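Local coordinates for inositol 2-dehydrogenase/D-chiro-inositol 3-dehydrogenase (Lactobacillus casei, PDB 4MIO), which oxidises myo-inositol and D-chiro-inositol to their keto derivatives, with NAD as the electron acceptor, at residues I8-M13 and V33-H38; M13-I18 and E42-D47; A69-S74 and F92-K97. All coordinates share one frame; numbering follows the deposited sequence.

Interaction 1: residues I8-M13 and V33-H38. With NAI (1,4-dihydronicotinamide adenine dinucleotide), chain E.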
loop_
_atom_site.group_PDB
_atom_site.type_symbol
_atom_site.label_atom_id
_atom_site.label_comp_id
_atom_site.label_asym_id
_atom_site.label_seq_id
_atom_site.Cartn_x
_atom_site.Cartn_y
_atom_site.Cartn_z
ATOM N N ILE A 8 9.508 27.990 32.242
ATOM C CA ILE A 8 8.422 28.829 32.686
ATOM C C ILE A 8 7.073 28.197 32.258
ATOM O O ILE A 8 6.706 28.237 31.113
ATOM C CB ILE A 8 8.537 30.216 32.124
ATOM C CG1 ILE A 8 9.869 30.880 32.519
ATOM C CG2 ILE A 8 7.344 31.056 32.537
ATOM C CD1 ILE A 8 10.207 32.052 31.757
ATOM N N GLY A 9 6.381 27.640 33.228
ATOM C CA GLY A 9 5.163 26.899 33.020
ATOM C C GLY A 9 5.452 25.428 33.052
ATOM O O GLY A 9 6.003 24.896 32.111
ATOM N N THR A 10 5.076 24.770 34.126
ATOM C CA THR A 10 5.340 23.360 34.305
ATOM C C THR A 10 4.067 22.517 34.353
ATOM O O THR A 10 3.850 21.765 35.271
ATOM C CB THR A 10 6.214 23.092 35.540
ATOM O OG1 THR A 10 5.503 23.449 36.717
ATOM C CG2 THR A 10 7.479 23.934 35.474
ATOM N N GLY A 11 3.257 22.677 33.317
ATOM C CA GLY A 11 2.045 21.911 33.132
ATOM C C GLY A 11 2.293 20.694 32.288
ATOM O O GLY A 11 3.309 20.117 32.389
ATOM N N ALA A 12 1.310 20.331 31.479
ATOM C CA ALA A 12 1.418 19.167 30.631
ATOM C C ALA A 12 2.632 19.203 29.679
ATOM O O ALA A 12 3.431 18.309 29.708
ATOM C CB ALA A 12 0.113 18.960 29.826
ATOM N N MET A 13 2.701 20.228 28.863
ATOM C CA MET A 13 3.766 20.329 27.860
ATOM C C MET A 13 5.079 20.758 28.497
ATOM O O MET A 13 6.120 20.339 28.092
ATOM C CB MET A 13 3.351 21.265 26.748
ATOM C CG MET A 13 4.244 21.273 25.549
ATOM S SD MET A 13 4.444 19.620 24.886
ATOM C CE MET A 13 4.805 19.987 23.192
ATOM N N VAL A 33 12.811 26.426 37.501
ATOM C CA VAL A 33 11.422 26.359 37.064
ATOM C C VAL A 33 10.595 27.451 37.730
ATOM O O VAL A 33 10.969 27.956 38.753
ATOM C CB VAL A 33 10.761 25.007 37.382
ATOM C CG1 VAL A 33 11.431 23.905 36.666
ATOM C CG2 VAL A 33 10.784 24.732 38.872
ATOM N N THR A 34 9.500 27.805 37.106
ATOM C CA THR A 34 8.502 28.677 37.700
ATOM C C THR A 34 7.107 28.369 37.136
ATOM O O THR A 34 6.968 28.031 36.003
ATOM C CB THR A 34 8.842 30.176 37.559
ATOM O OG1 THR A 34 7.960 30.940 38.367
ATOM C CG2 THR A 34 8.731 30.658 36.185
ATOM N N ASP A 35 6.088 28.560 37.967
ATOM C CA ASP A 35 4.704 28.338 37.583
ATOM C C ASP A 35 3.821 29.174 38.538
ATOM O O ASP A 35 4.169 29.300 39.667
ATOM C CB ASP A 35 4.383 26.855 37.686
ATOM C CG ASP A 35 3.103 26.475 36.979
ATOM O OD1 ASP A 35 2.047 26.892 37.425
ATOM O OD2 ASP A 35 3.168 25.785 35.961
ATOM N N ILE A 36 2.734 29.727 38.040
ATOM C CA ILE A 36 1.814 30.471 38.896
ATOM C C ILE A 36 1.245 29.552 39.924
ATOM O O ILE A 36 0.819 29.975 40.993
ATOM C CB ILE A 36 0.702 31.145 38.112
ATOM C CG1 ILE A 36 -0.124 30.132 37.315
ATOM C CG2 ILE A 36 1.252 32.188 37.235
ATOM C CD1 ILE A 36 -1.196 30.759 36.537
ATOM N N ASP A 37 1.257 28.280 39.611
ATOM C CA ASP A 37 0.930 27.268 40.536
ATOM C C ASP A 37 2.161 26.695 41.150
ATOM O O ASP A 37 2.690 25.712 40.737
ATOM C CB ASP A 37 0.072 26.201 39.894
ATOM C CG ASP A 37 -0.344 25.135 40.846
ATOM O OD1 ASP A 37 0.135 25.116 41.967
ATOM O OD2 ASP A 37 -1.136 24.279 40.489
ATOM N N HIS A 38 2.589 27.335 42.229
ATOM C CA HIS A 38 3.814 27.000 42.883
ATOM C C HIS A 38 3.924 25.518 43.244
ATOM O O HIS A 38 4.987 24.966 43.175
ATOM C CB HIS A 38 4.028 27.930 44.064
ATOM C CG HIS A 38 5.436 28.018 44.515
ATOM N ND1 HIS A 38 6.021 27.059 45.302
ATOM C CD2 HIS A 38 6.385 28.947 44.288
ATOM C CE1 HIS A 38 7.263 27.399 45.548
ATOM N NE2 HIS A 38 7.506 28.545 44.954
HETATM P PA NAI E . -1.264 23.428 30.873
HETATM O O1A NAI E . -2.378 24.232 31.277
HETATM O O2A NAI E . -1.178 22.087 31.243
HETATM O O5B NAI E . 0.032 24.050 31.483
HETATM C C5B NAI E . 0.309 25.391 31.539
HETATM C C4B NAI E . 1.078 25.732 32.821
HETATM O O4B NAI E . 1.442 27.085 32.828
HETATM C C3B NAI E . 0.221 25.622 34.069
HETATM O O3B NAI E . 0.878 24.859 35.008
HETATM C C2B NAI E . 0.004 27.039 34.525
HETATM O O2B NAI E . -0.207 27.134 35.910
HETATM C C1B NAI E . 1.280 27.678 34.113
HETATM N N9A NAI E . 1.157 29.094 33.862
HETATM C C8A NAI E . 0.157 29.734 33.334
HETATM N N7A NAI E . 0.439 31.013 33.173
HETATM C C5A NAI E . 1.656 31.205 33.634
HETATM C C6A NAI E . 2.578 32.316 33.785
HETATM N N6A NAI E . 2.301 33.553 33.431
HETATM N N1A NAI E . 3.776 32.046 34.277
HETATM C C2A NAI E . 4.115 30.863 34.653
HETATM N N3A NAI E . 3.331 29.817 34.568
HETATM C C4A NAI E . 2.115 29.938 34.060
HETATM O O3 NAI E . -1.166 23.686 29.304
HETATM P PN NAI E . -0.162 22.962 28.259
HETATM O O1N NAI E . -0.892 21.974 27.482
HETATM O O2N NAI E . 0.969 22.429 28.945
HETATM O O5D NAI E . 0.201 24.010 27.222
HETATM C C5D NAI E . 1.207 24.953 27.484
HETATM C C4D NAI E . 1.616 25.629 26.201
HETATM O O4D NAI E . 2.114 24.640 25.334
HETATM C C3D NAI E . 0.450 26.236 25.478
HETATM O O3D NAI E . 0.929 27.395 24.862
HETATM C C2D NAI E . 0.112 25.191 24.437
HETATM O O2D NAI E . -0.428 25.858 23.361
HETATM C C1D NAI E . 1.486 24.702 24.077
HETATM N N1N NAI E . 1.421 23.386 23.453
HETATM C C2N NAI E . 1.953 23.144 22.273
HETATM C C3N NAI E . 1.880 21.918 21.653
HETATM C C7N NAI E . 2.486 21.679 20.287
HETATM O O7N NAI E . 2.103 20.749 19.652
HETATM N N7N NAI E . 3.395 22.510 19.860
HETATM C C4N NAI E . 1.245 20.767 22.348
HETATM C C5N NAI E . 0.744 21.164 23.634
HETATM C C6N NAI E . 0.875 22.431 24.108
#
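OD2 of D35 is gripped from two directions: the backbone N of T10 donates to it at 2.8 Å, and the ribose hydroxyl O3B of the dinucleotide lies 2.6 Å from the same OD2. The T10 amide comes in on the anti lone pair of OD2, away from the other carboxylate oxygen. The second oxygen, OD1, accepts from ribose O2B at 2.7 Å and, again on its anti side, from the backbone N of D37, which closes an Asx turn just before helix 38-47. With CG anti to the backbone N of D35 (chi1 -165°), the carboxylate reaches across to the glycine-rich turn and meets both ribose hydroxyls, and the two amides hold it from turning.

Behind it the strands run parallel, I8 paired with T34. The N of G9 donates to T34 O at 2.9 Å in a nearly straight bond. CG2 of T34 packs alongside CG1 and CG2 of I8, while OG1 of T34 bonds to Y55 O. CG2 of T10 meets V33 CB at 3.9 Å, the two side chains crossing at about a right angle.

The backbone angles of G9 would jam a side chain against the preceding carbonyl, and one on G11 would clash with NAI O5B. Without side chains there, the cofactor can lie close against the turn, and the amides of A12 and M13, at the start of helix 12-24, donate to pyrophosphate oxygens O2A and O2N, the latter bond 2.8 Å long. The arrangement is consistent with the glycine-rich turn of a Rossmann fold, with an acidic residue just past the end of the second strand. A carboxylate bound to both adenosine ribose hydroxyls is consistent with preference for NAD over NADP, whose 2'-phosphate would probably be repelled.

Interaction 2: residues M13-I18 and E42-D47. With NAI (1,4-dihydronicotinamide adenine dinucleotide), chain E.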
loop_
_atom_site.group_PDB
_atom_site.type_symbol
_atom_site.label_atom_id
_atom_site.label_comp_id
_atom_site.label_asym_id
_atom_site.label_seq_id
_atom_site.Cartn_x
_atom_site.Cartn_y
_atom_site.Cartn_z
ATOM N N MET A 13 2.701 20.228 28.863
ATOM C CA MET A 13 3.766 20.329 27.860
ATOM C C MET A 13 5.079 20.758 28.497
ATOM O O MET A 13 6.120 20.339 28.092
ATOM C CB MET A 13 3.351 21.265 26.748
ATOM C CG MET A 13 4.244 21.273 25.549
ATOM S SD MET A 13 4.444 19.620 24.886
ATOM C CE MET A 13 4.805 19.987 23.192
ATOM N N GLY A 14 4.975 21.567 29.539
ATOM C CA GLY A 14 6.130 21.948 30.309
ATOM C C GLY A 14 6.827 20.748 30.887
ATOM O O GLY A 14 8.013 20.644 30.790
ATOM N N ARG A 15 6.078 19.842 31.476
ATOM C CA ARG A 15 6.642 18.649 32.042
ATOM C C ARG A 15 7.188 17.721 30.950
ATOM O O ARG A 15 8.174 17.056 31.133
ATOM C CB ARG A 15 5.597 17.919 32.879
ATOM C CG ARG A 15 5.282 18.591 34.209
ATOM C CD ARG A 15 4.055 17.955 34.909
ATOM N NE ARG A 15 4.265 16.586 35.296
ATOM C CZ ARG A 15 4.838 16.188 36.422
ATOM N NH1 ARG A 15 5.252 17.063 37.299
ATOM N NH2 ARG A 15 4.986 14.929 36.674
ATOM N N ALA A 16 6.512 17.737 29.818
ATOM C CA ALA A 16 6.969 16.968 28.680
ATOM C C ALA A 16 8.327 17.456 28.149
ATOM O O ALA A 16 9.146 16.680 27.824
ATOM C CB ALA A 16 5.938 16.963 27.594
ATOM N N HIS A 17 8.503 18.750 28.118
ATOM C CA HIS A 17 9.773 19.335 27.711
ATOM C C HIS A 17 10.858 19.075 28.758
ATOM O O HIS A 17 11.953 18.780 28.439
ATOM C CB HIS A 17 9.621 20.806 27.429
ATOM C CG HIS A 17 9.058 21.124 26.078
ATOM N ND1 HIS A 17 9.403 20.435 24.953
ATOM C CD2 HIS A 17 8.190 22.074 25.681
ATOM C CE1 HIS A 17 8.754 20.935 23.928
ATOM N NE2 HIS A 17 8.013 21.935 24.340
ATOM N N ILE A 18 10.494 19.179 30.028
ATOM C CA ILE A 18 11.422 18.805 31.092
ATOM C C ILE A 18 11.905 17.377 30.970
ATOM O O ILE A 18 13.054 17.110 31.072
ATOM C CB ILE A 18 10.819 19.068 32.515
ATOM C CG1 ILE A 18 10.623 20.550 32.734
ATOM C CG2 ILE A 18 11.684 18.435 33.591
ATOM C CD1 ILE A 18 9.816 20.884 33.929
ATOM N N GLU A 42 6.930 22.800 42.161
ATOM C CA GLU A 42 7.535 21.905 43.096
ATOM C C GLU A 42 7.441 20.445 42.670
ATOM O O GLU A 42 8.356 19.691 42.853
ATOM C CB GLU A 42 6.920 22.083 44.496
ATOM C CG GLU A 42 7.233 23.393 45.145
ATOM C CD GLU A 42 6.643 23.510 46.543
ATOM O OE1 GLU A 42 6.366 22.462 47.162
ATOM O OE2 GLU A 42 6.477 24.630 47.011
ATOM N N ALA A 43 6.314 20.082 42.104
ATOM C CA ALA A 43 6.100 18.730 41.630
ATOM C C ALA A 43 7.046 18.403 40.450
ATOM O O ALA A 43 7.558 17.314 40.356
ATOM C CB ALA A 43 4.675 18.525 41.240
ATOM N N ALA A 44 7.271 19.384 39.613
ATOM C CA ALA A 44 8.169 19.187 38.484
ATOM C C ALA A 44 9.567 18.838 38.986
ATOM O O ALA A 44 10.180 17.887 38.551
ATOM C CB ALA A 44 8.197 20.404 37.618
ATOM N N VAL A 45 10.044 19.614 39.931
ATOM C CA VAL A 45 11.370 19.417 40.431
ATOM C C VAL A 45 11.455 18.075 41.076
ATOM O O VAL A 45 12.382 17.345 40.916
ATOM C CB VAL A 45 11.763 20.515 41.436
ATOM C CG1 VAL A 45 13.032 20.155 42.130
ATOM C CG2 VAL A 45 11.876 21.817 40.780
ATOM N N ARG A 46 10.416 17.741 41.798
ATOM C CA ARG A 46 10.361 16.503 42.510
ATOM C C ARG A 46 10.248 15.247 41.628
ATOM O O ARG A 46 10.982 14.297 41.791
ATOM C CB ARG A 46 9.144 16.585 43.418
ATOM C CG ARG A 46 9.070 15.589 44.521
ATOM C CD ARG A 46 8.078 16.044 45.612
ATOM N NE ARG A 46 6.728 16.093 45.084
ATOM C CZ ARG A 46 5.968 17.166 45.089
ATOM N NH1 ARG A 46 6.392 18.273 45.626
ATOM N NH2 ARG A 46 4.760 17.105 44.611
ATOM N N ASP A 47 9.297 15.256 40.724
ATOM C CA ASP A 47 9.029 14.120 39.892
ATOM C C ASP A 47 10.180 13.796 38.968
ATOM O O ASP A 47 10.447 12.662 38.680
ATOM C CB ASP A 47 7.784 14.386 39.065
ATOM C CG ASP A 47 6.511 14.393 39.901
ATOM O OD1 ASP A 47 6.539 13.943 41.071
ATOM O OD2 ASP A 47 5.500 14.858 39.360
HETATM P PA NAI E . -1.264 23.428 30.873
HETATM O O1A NAI E . -2.378 24.232 31.277
HETATM O O2A NAI E . -1.178 22.087 31.243
HETATM O O5B NAI E . 0.032 24.050 31.483
HETATM C C5B NAI E . 0.309 25.391 31.539
HETATM C C4B NAI E . 1.078 25.732 32.821
HETATM O O4B NAI E . 1.442 27.085 32.828
HETATM C C3B NAI E . 0.221 25.622 34.069
HETATM O O3B NAI E . 0.878 24.859 35.008
HETATM C C2B NAI E . 0.004 27.039 34.525
HETATM O O2B NAI E . -0.207 27.134 35.910
HETATM C C1B NAI E . 1.280 27.678 34.113
HETATM N N9A NAI E . 1.157 29.094 33.862
HETATM C C8A NAI E . 0.157 29.734 33.334
HETATM N N7A NAI E . 0.439 31.013 33.173
HETATM C C5A NAI E . 1.656 31.205 33.634
HETATM C C6A NAI E . 2.578 32.316 33.785
HETATM N N6A NAI E . 2.301 33.553 33.431
HETATM N N1A NAI E . 3.776 32.046 34.277
HETATM C C2A NAI E . 4.115 30.863 34.653
HETATM N N3A NAI E . 3.331 29.817 34.568
HETATM C C4A NAI E . 2.115 29.938 34.060
HETATM O O3 NAI E . -1.166 23.686 29.304
HETATM P PN NAI E . -0.162 22.962 28.259
HETATM O O1N NAI E . -0.892 21.974 27.482
HETATM O O2N NAI E . 0.969 22.429 28.945
HETATM O O5D NAI E . 0.201 24.010 27.222
HETATM C C5D NAI E . 1.207 24.953 27.484
HETATM C C4D NAI E . 1.616 25.629 26.201
HETATM O O4D NAI E . 2.114 24.640 25.334
HETATM C C3D NAI E . 0.450 26.236 25.478
HETATM O O3D NAI E . 0.929 27.395 24.862
HETATM C C2D NAI E . 0.112 25.191 24.437
HETATM O O2D NAI E . -0.428 25.858 23.361
HETATM C C1D NAI E . 1.486 24.702 24.077
HETATM N N1N NAI E . 1.421 23.386 23.453
HETATM C C2N NAI E . 1.953 23.144 22.273
HETATM C C3N NAI E . 1.880 21.918 21.653
HETATM C C7N NAI E . 2.486 21.679 20.287
HETATM O O7N NAI E . 2.103 20.749 19.652
HETATM N N7N NAI E . 3.395 22.510 19.860
HETATM C C4N NAI E . 1.245 20.767 22.348
HETATM C C5N NAI E . 0.744 21.164 23.634
HETATM C C6N NAI E . 0.875 22.431 24.108
#
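I18 and A44 make the close apolar part of this contact, where helices 12-24 and 38-47 pack side by side with their short segments inclined at 28° and the axes 10.9 Å apart. CD1 of I18 ends 4.1 Å from A44 CB, an approach consistent with the small alanine leaving room for the isoleucine. T10 also touches both of these side chains, and F48 lies against I18, which extends the buried side.

Toward solvent the contact is looser and polar. The R15 chain, bent at chi3 (65°), carries its guanidinium across to the last turn of helix 38-47, where NH2 forms a salt bridge with D47 OD2 at 2.7 Å. NH1 adds a weak bond of 3.0 Å to the same OD2, so one carboxylate oxygen takes both nitrogens at the guanidinium edge. The two flat groups stand almost perpendicular, and the oxygen is approached on its anti side, which is no textbook two-oxygen fork. NH1 also lies near A43 O without bonding to it.

Were R15 shortened to an alanine, the D47 carboxylate would probably lose its mate and a gap is likely to open beside A43 and A44. The helix pair thus joins an apolar inner edge to a charged outer one, and because D47 is exposed, water is likely to weaken the attraction.

Interaction 3: residues A69-S74 and F92-K97. With NAI (1,4-dihydronicotinamide adenine dinucleotide), chain E.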
loop_
_atom_site.group_PDB
_atom_site.type_symbol
_atom_site.label_atom_id
_atom_site.label_comp_id
_atom_site.label_asym_id
_atom_site.label_seq_id
_atom_site.Cartn_x
_atom_site.Cartn_y
_atom_site.Cartn_z
ATOM N N ALA A 69 19.201 29.381 28.624
ATOM C CA ALA A 69 18.028 29.395 27.809
ATOM C C ALA A 69 16.760 29.162 28.642
ATOM O O ALA A 69 16.789 28.484 29.616
ATOM C CB ALA A 69 18.129 28.350 26.727
ATOM N N VAL A 70 15.680 29.780 28.198
ATOM C CA VAL A 70 14.401 29.564 28.817
ATOM C C VAL A 70 13.391 28.938 27.861
ATOM O O VAL A 70 13.366 29.263 26.719
ATOM C CB VAL A 70 13.803 30.864 29.440
ATOM C CG1 VAL A 70 14.722 31.377 30.519
ATOM C CG2 VAL A 70 13.584 31.897 28.443
ATOM N N PHE A 71 12.590 28.047 28.409
ATOM C CA PHE A 71 11.442 27.473 27.712
ATOM C C PHE A 71 10.172 28.120 28.261
ATOM O O PHE A 71 9.978 28.127 29.421
ATOM C CB PHE A 71 11.391 25.971 27.917
ATOM C CG PHE A 71 12.296 25.188 26.996
ATOM C CD1 PHE A 71 13.642 25.341 27.050
ATOM C CD2 PHE A 71 11.790 24.281 26.107
ATOM C CE1 PHE A 71 14.453 24.638 26.234
ATOM C CE2 PHE A 71 12.626 23.599 25.273
ATOM C CZ PHE A 71 13.941 23.776 25.335
ATOM N N VAL A 72 9.362 28.689 27.383
ATOM C CA VAL A 72 8.122 29.335 27.775
ATOM C C VAL A 72 6.976 28.385 27.415
ATOM O O VAL A 72 6.679 28.216 26.276
ATOM C CB VAL A 72 7.923 30.661 27.090
ATOM C CG1 VAL A 72 6.680 31.334 27.560
ATOM C CG2 VAL A 72 9.086 31.547 27.322
ATOM N N VAL A 73 6.396 27.776 28.431
ATOM C CA VAL A 73 5.382 26.759 28.268
ATOM C C VAL A 73 4.136 27.007 29.149
ATOM O O VAL A 73 3.489 26.111 29.574
ATOM C CB VAL A 73 5.942 25.353 28.550
ATOM C CG1 VAL A 73 5.235 24.333 27.688
ATOM C CG2 VAL A 73 7.430 25.325 28.272
ATOM N N SER A 74 3.854 28.274 29.333
ATOM C CA SER A 74 2.683 28.708 30.073
ATOM C C SER A 74 1.456 28.781 29.169
ATOM O O SER A 74 1.519 28.380 28.031
ATOM C CB SER A 74 3.010 30.052 30.688
ATOM O OG SER A 74 3.409 30.971 29.743
ATOM N N PHE A 92 18.715 32.722 25.367
ATOM C CA PHE A 92 18.014 32.137 24.258
ATOM C C PHE A 92 16.584 31.768 24.741
ATOM O O PHE A 92 16.379 31.469 25.882
ATOM C CB PHE A 92 18.776 30.894 23.757
ATOM C CG PHE A 92 20.048 31.214 23.008
ATOM C CD1 PHE A 92 20.041 31.432 21.674
ATOM C CD2 PHE A 92 21.242 31.232 23.655
ATOM C CE1 PHE A 92 21.196 31.701 21.002
ATOM C CE2 PHE A 92 22.366 31.465 22.986
ATOM C CZ PHE A 92 22.343 31.731 21.662
ATOM N N ILE A 93 15.649 31.799 23.810
ATOM C CA ILE A 93 14.257 31.628 24.133
ATOM C C ILE A 93 13.577 30.587 23.209
ATOM O O ILE A 93 13.543 30.760 22.032
ATOM C CB ILE A 93 13.538 32.949 23.980
ATOM C CG1 ILE A 93 14.175 34.012 24.868
ATOM C CG2 ILE A 93 12.056 32.790 24.272
ATOM C CD1 ILE A 93 13.788 35.370 24.535
ATOM N N PHE A 94 13.084 29.531 23.813
ATOM C CA PHE A 94 12.202 28.583 23.147
ATOM C C PHE A 94 10.797 28.784 23.719
ATOM O O PHE A 94 10.548 28.529 24.847
ATOM C CB PHE A 94 12.642 27.136 23.371
ATOM C CG PHE A 94 11.821 26.111 22.589
ATOM C CD1 PHE A 94 10.622 25.654 23.072
ATOM C CD2 PHE A 94 12.247 25.644 21.378
ATOM C CE1 PHE A 94 9.886 24.764 22.375
ATOM C CE2 PHE A 94 11.476 24.744 20.675
ATOM C CZ PHE A 94 10.322 24.309 21.180
ATOM N N THR A 95 9.917 29.297 22.887
ATOM C CA THR A 95 8.534 29.430 23.275
ATOM C C THR A 95 7.665 28.440 22.514
ATOM O O THR A 95 7.791 28.302 21.340
ATOM C CB THR A 95 7.985 30.852 23.084
ATOM O OG1 THR A 95 6.663 30.946 23.567
ATOM C CG2 THR A 95 8.049 31.280 21.664
ATOM N N GLU A 96 6.805 27.777 23.238
ATOM C CA GLU A 96 5.774 27.016 22.593
ATOM C C GLU A 96 4.897 27.943 21.780
ATOM O O GLU A 96 4.847 29.109 22.029
ATOM C CB GLU A 96 4.961 26.200 23.607
ATOM C CG GLU A 96 5.459 24.792 23.838
ATOM C CD GLU A 96 5.558 23.979 22.560
ATOM O OE1 GLU A 96 4.914 24.365 21.580
ATOM O OE2 GLU A 96 6.253 22.989 22.562
ATOM N N LYS A 97 4.216 27.384 20.779
ATOM C CA LYS A 97 3.169 28.115 20.097
ATOM C C LYS A 97 2.061 28.451 21.105
ATOM O O LYS A 97 1.876 27.750 22.046
ATOM C CB LYS A 97 2.605 27.312 18.928
ATOM C CG LYS A 97 2.299 25.915 19.262
ATOM C CD LYS A 97 0.904 25.479 18.984
ATOM C CE LYS A 97 -0.093 26.221 19.785
ATOM N NZ LYS A 97 -1.243 25.434 20.221
HETATM P PA NAI E . -1.264 23.428 30.873
HETATM O O1A NAI E . -2.378 24.232 31.277
HETATM O O2A NAI E . -1.178 22.087 31.243
HETATM O O5B NAI E . 0.032 24.050 31.483
HETATM C C5B NAI E . 0.309 25.391 31.539
HETATM C C4B NAI E . 1.078 25.732 32.821
HETATM O O4B NAI E . 1.442 27.085 32.828
HETATM C C3B NAI E . 0.221 25.622 34.069
HETATM O O3B NAI E . 0.878 24.859 35.008
HETATM C C2B NAI E . 0.004 27.039 34.525
HETATM O O2B NAI E . -0.207 27.134 35.910
HETATM C C1B NAI E . 1.280 27.678 34.113
HETATM N N9A NAI E . 1.157 29.094 33.862
HETATM C C8A NAI E . 0.157 29.734 33.334
HETATM N N7A NAI E . 0.439 31.013 33.173
HETATM C C5A NAI E . 1.656 31.205 33.634
HETATM C C6A NAI E . 2.578 32.316 33.785
HETATM N N6A NAI E . 2.301 33.553 33.431
HETATM N N1A NAI E . 3.776 32.046 34.277
HETATM C C2A NAI E . 4.115 30.863 34.653
HETATM N N3A NAI E . 3.331 29.817 34.568
HETATM C C4A NAI E . 2.115 29.938 34.060
HETATM O O3 NAI E . -1.166 23.686 29.304
HETATM P PN NAI E . -0.162 22.962 28.259
HETATM O O1N NAI E . -0.892 21.974 27.482
HETATM O O2N NAI E . 0.969 22.429 28.945
HETATM O O5D NAI E . 0.201 24.010 27.222
HETATM C C5D NAI E . 1.207 24.953 27.484
HETATM C C4D NAI E . 1.616 25.629 26.201
HETATM O O4D NAI E . 2.114 24.640 25.334
HETATM C C3D NAI E . 0.450 26.236 25.478
HETATM O O3D NAI E . 0.929 27.395 24.862
HETATM C C2D NAI E . 0.112 25.191 24.437
HETATM O O2D NAI E . -0.428 25.858 23.361
HETATM C C1D NAI E . 1.486 24.702 24.077
HETATM N N1N NAI E . 1.421 23.386 23.453
HETATM C C2N NAI E . 1.953 23.144 22.273
HETATM C C3N NAI E . 1.880 21.918 21.653
HETATM C C7N NAI E . 2.486 21.679 20.287
HETATM O O7N NAI E . 2.103 20.749 19.652
HETATM N N7N NAI E . 3.395 22.510 19.860
HETATM C C4N NAI E . 1.245 20.767 22.348
HETATM C C5N NAI E . 0.744 21.164 23.634
HETATM C C6N NAI E . 0.875 22.431 24.108
#
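Strands 69-72 and 92-95 run parallel, their axes 4.6 Å apart, and A69, V70, F71 and V72 pair in turn with F92, I93, F94 and T95. Four backbone bonds tie them: V70 N to F92 O, F94 N to V70 O, V72 N to F94 O at 2.8 Å, and E96 N to V72 O.

On the face with A69 and F92, the rings of F71 and F94 are inclined by only 27° and offset so far that they hardly overlap, their centroids 4.8 Å apart. CB of F94 stands over the centre of the F71 ring, 3.9 Å from its centroid, a CH-pi contact, and F94 CD1 comes to 3.5 Å from F71 CD2. With CG of F94 anti to its amide nitrogen (chi1 -175°) and that of F71 beside its own, the rings lean together. On the other face V70 lies alongside I93, and V72 CB rests against T95 OG1, a hydroxyl that donates to E96 O.

Next along, V73 CG1 packs on E96 CG. E96 OE1 accepts from the nicotinamide amide N7N at 3.0 Å, while OE2 bonds to H17 NE2, so the carboxylate is held between cofactor and helix 12-24. The O of K97 takes ribose hydroxyl O3D, also at 3.0 Å.

Helix 79-86 links the two strands in a beta-alpha-beta crossover and packs on the V72, I93 and T95 face. The phenylalanine face meets helix 279-294, where F289 sets its ring edge-to-face with F94, and helix 12-24, where L21 touches F71. Strand 3-8 adjoins 69-72 on its other edge.

How the interactions relate
All three contacts belong to the NAD-binding Rossmann domain and touch the dinucleotide. Interactions 1 and 3 are buried and reach the same parallel sheet: I8 of the first pairs with F71 and V73 of the third, so strand 3-8 bridges them. Interaction 2 lies partly at the surface, between helices flanking that sheet; it shares M13 and helix 12-24 with interaction 1, and V33 CG2 packs on V45 CG2. Their chemistry follows their place. Interaction 3 is mainly backbone pairing and aromatic packing, interaction 1 centres on a buried carboxylate, and interaction 2 ends in a salt bridge. V73 CG1, packed against G14 N, joins 69-74 to 13-18.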